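Local coordinates for protein alkane monooxygenase (Geobacillus thermodenitrificans, PDB 3B9O) that belongs to the luciferase-like monooxygenase family, probably flavin-dependent, with a TIM-barrel fold that binds flavin mononucleotide, at residues T107-P112 with D155-L160. Residues are numbered along the deposited sequence; the frame is centred on the assembly and turned at random.
With FMN (flavin mononucleotide), chain C.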
# COMPACT_ATOMS: atom_id res chain seq x y z
N THR A 107 -10.17 -2.49 -7.68
CA THR A 107 -10.92 -3.52 -8.41
C THR A 107 -12.31 -3.04 -8.94
O THR A 107 -13.01 -3.77 -9.66
CB THR A 107 -11.14 -4.77 -7.51
OG1 THR A 107 -11.69 -4.40 -6.25
CG2 THR A 107 -9.80 -5.50 -7.26
N THR A 108 -12.69 -1.82 -8.61
CA THR A 108 -14.10 -1.44 -8.72
C THR A 108 -14.45 -0.88 -10.11
O THR A 108 -15.59 -1.06 -10.55
CB THR A 108 -14.49 -0.50 -7.57
OG1 THR A 108 -14.19 -1.14 -6.33
CG2 THR A 108 -15.99 -0.15 -7.60
N TYR A 109 -13.48 -0.24 -10.78
CA TYR A 109 -13.77 0.57 -11.99
C TYR A 109 -13.24 -0.00 -13.31
O TYR A 109 -14.01 -0.16 -14.26
CB TYR A 109 -13.34 2.06 -11.78
CG TYR A 109 -13.91 2.63 -10.50
CD1 TYR A 109 -15.29 2.83 -10.36
CD2 TYR A 109 -13.08 2.91 -9.41
CE1 TYR A 109 -15.84 3.30 -9.17
CE2 TYR A 109 -13.62 3.40 -8.21
CZ TYR A 109 -15.00 3.58 -8.10
OH TYR A 109 -15.53 4.06 -6.93
N GLU A 110 -11.97 -0.36 -13.36
CA GLU A 110 -11.34 -0.69 -14.65
C GLU A 110 -11.16 -2.21 -14.85
O GLU A 110 -10.87 -2.94 -13.88
CB GLU A 110 -10.01 0.08 -14.80
CG GLU A 110 -10.10 1.63 -14.57
CD GLU A 110 -8.71 2.27 -14.47
OE1 GLU A 110 -8.40 2.99 -13.46
OE2 GLU A 110 -7.91 2.01 -15.40
N HIS A 111 -11.29 -2.67 -16.09
CA HIS A 111 -11.38 -4.11 -16.38
C HIS A 111 -10.10 -4.84 -16.04
O HIS A 111 -8.99 -4.34 -16.31
CB HIS A 111 -11.77 -4.33 -17.86
CG HIS A 111 -12.12 -5.75 -18.18
ND1 HIS A 111 -13.42 -6.21 -18.22
CD2 HIS A 111 -11.34 -6.83 -18.42
CE1 HIS A 111 -13.43 -7.50 -18.50
NE2 HIS A 111 -12.18 -7.91 -18.62
N PRO A 112 -10.22 -6.05 -15.45
CA PRO A 112 -9.02 -6.84 -15.13
C PRO A 112 -8.09 -7.22 -16.28
O PRO A 112 -6.93 -7.47 -16.02
CB PRO A 112 -9.60 -8.12 -14.46
CG PRO A 112 -11.04 -8.14 -14.95
CD PRO A 112 -11.45 -6.72 -14.98
N ASP A 155 -19.86 -4.37 0.91
CA ASP A 155 -19.48 -5.77 0.94
C ASP A 155 -19.45 -6.38 -0.45
O ASP A 155 -18.57 -7.19 -0.78
CB ASP A 155 -20.40 -6.58 1.86
CG ASP A 155 -19.98 -6.53 3.34
OD1 ASP A 155 -19.26 -5.59 3.76
OD2 ASP A 155 -20.38 -7.47 4.09
N GLU A 156 -20.41 -5.97 -1.28
CA GLU A 156 -20.49 -6.43 -2.65
C GLU A 156 -19.25 -6.02 -3.48
O GLU A 156 -18.81 -6.73 -4.37
CB GLU A 156 -21.77 -5.89 -3.28
CG GLU A 156 -22.00 -6.34 -4.68
CD GLU A 156 -23.38 -5.97 -5.20
OE1 GLU A 156 -24.12 -5.19 -4.51
OE2 GLU A 156 -23.70 -6.47 -6.31
N ARG A 157 -18.68 -4.86 -3.17
CA ARG A 157 -17.41 -4.47 -3.79
C ARG A 157 -16.30 -5.50 -3.56
O ARG A 157 -15.48 -5.70 -4.45
CB ARG A 157 -16.97 -3.09 -3.27
CG ARG A 157 -17.80 -1.97 -3.88
CD ARG A 157 -17.58 -0.64 -3.20
NE ARG A 157 -18.48 0.30 -3.82
CZ ARG A 157 -18.13 1.43 -4.42
NH1 ARG A 157 -16.86 1.84 -4.44
NH2 ARG A 157 -19.07 2.18 -4.97
N TYR A 158 -16.27 -6.13 -2.38
CA TYR A 158 -15.30 -7.18 -2.08
C TYR A 158 -15.56 -8.50 -2.81
O TYR A 158 -14.62 -9.21 -3.17
CB TYR A 158 -15.18 -7.42 -0.56
CG TYR A 158 -14.25 -6.44 0.13
CD1 TYR A 158 -14.76 -5.39 0.89
CD2 TYR A 158 -12.87 -6.54 -0.01
CE1 TYR A 158 -13.88 -4.47 1.51
CE2 TYR A 158 -11.99 -5.63 0.60
CZ TYR A 158 -12.49 -4.59 1.36
OH TYR A 158 -11.60 -3.70 1.96
N ASP A 159 -16.83 -8.83 -3.04
CA ASP A 159 -17.15 -9.97 -3.89
C ASP A 159 -16.66 -9.76 -5.33
O ASP A 159 -16.16 -10.68 -5.97
CB ASP A 159 -18.66 -10.22 -3.89
CG ASP A 159 -19.21 -10.56 -2.50
OD1 ASP A 159 -18.51 -11.19 -1.69
OD2 ASP A 159 -20.36 -10.21 -2.25
N LEU A 160 -16.84 -8.54 -5.84
CA LEU A 160 -16.32 -8.16 -7.14
C LEU A 160 -14.78 -8.29 -7.17
O LEU A 160 -14.20 -8.86 -8.11
CB LEU A 160 -16.78 -6.73 -7.48
CG LEU A 160 -16.08 -6.03 -8.65
CD1 LEU A 160 -16.27 -6.78 -9.95
CD2 LEU A 160 -16.59 -4.62 -8.79
N1 FMN C . -8.28 3.15 0.13
C2 FMN C . -7.94 3.70 -1.06
O2 FMN C . -8.85 3.89 -1.91
N3 FMN C . -6.62 4.01 -1.29
C4 FMN C . -5.65 3.77 -0.34
O4 FMN C . -4.46 4.06 -0.58
C4A FMN C . -6.00 3.20 0.89
N5 FMN C . -5.09 2.93 1.87
C5A FMN C . -5.50 2.38 3.06
C6 FMN C . -4.59 2.10 4.10
C7 FMN C . -5.03 1.53 5.31
C7M FMN C . -4.06 1.22 6.43
C8 FMN C . -6.37 1.23 5.48
C8M FMN C . -6.86 0.61 6.77
C9 FMN C . -7.29 1.50 4.46
C9A FMN C . -6.86 2.08 3.25
N10 FMN C . -7.76 2.35 2.26
C10 FMN C . -7.35 2.90 1.10
C1' FMN C . -9.19 2.05 2.41
C2' FMN C . -9.51 0.70 1.75
O2' FMN C . -8.35 0.15 1.12
C3' FMN C . -10.64 0.72 0.70
O3' FMN C . -10.52 1.81 -0.24
C4' FMN C . -12.05 0.60 1.33
O4' FMN C . -12.93 1.63 0.88
C5' FMN C . -12.07 0.58 2.86
O5' FMN C . -11.99 -0.79 3.21
P FMN C . -12.66 -1.41 4.53
O1P FMN C . -14.01 -0.72 4.64
O2P FMN C . -12.70 -2.88 4.22
O3P FMN C . -11.77 -1.00 5.69
O HOH W 1 -14.34 -3.89 -6.14
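T108 lays its methyl CG2 over one face of the R157 guanidinium, toward its rim, 3.8 Å from NH1. The methyl reaches there because CG2 stands anti to the backbone N of T108, which leaves OG1 beside that N and anti to the carbonyl carbon (chi1 -56°), turned to a water. That water is held three ways: it donates to R157 O (2.7 Å) and to T108 OG1 (2.8 Å), and also pairs with T107 OG1 at 2.7 Å. Threonine suits both positions, since each hydroxyl binds the water and also a carbonyl at or just past the end of strand 130-135, V135 O for T107 and T136 O for T108. The Y109 hydroxyl comes to the guanidinium edge, 3.6 Å from NH1, with ring and guanidinium planes 81° apart. Tyrosine and arginine meet here through D143, whose carboxylate takes a hydrogen bond from Y109 and a salt bridge from R157; the arginine chain, extended from CG to NE, carries the guanidinium from the helix to both. One turn on, L160 packs its CD2 against the loop backbone, 3.8 Å from T107 O and 4.0 Å from T108 CA. Y158 leaves the backbone on the side away from the loop, and its hydroxyl donates to FMN O2P at 2.6 Å. Thus helix 154-174 packs against the loop after strand 100-106 while contributing to the phosphate end of the flavin site, at the C-terminal ends of the strands, as in TIM-barrel flavoproteins.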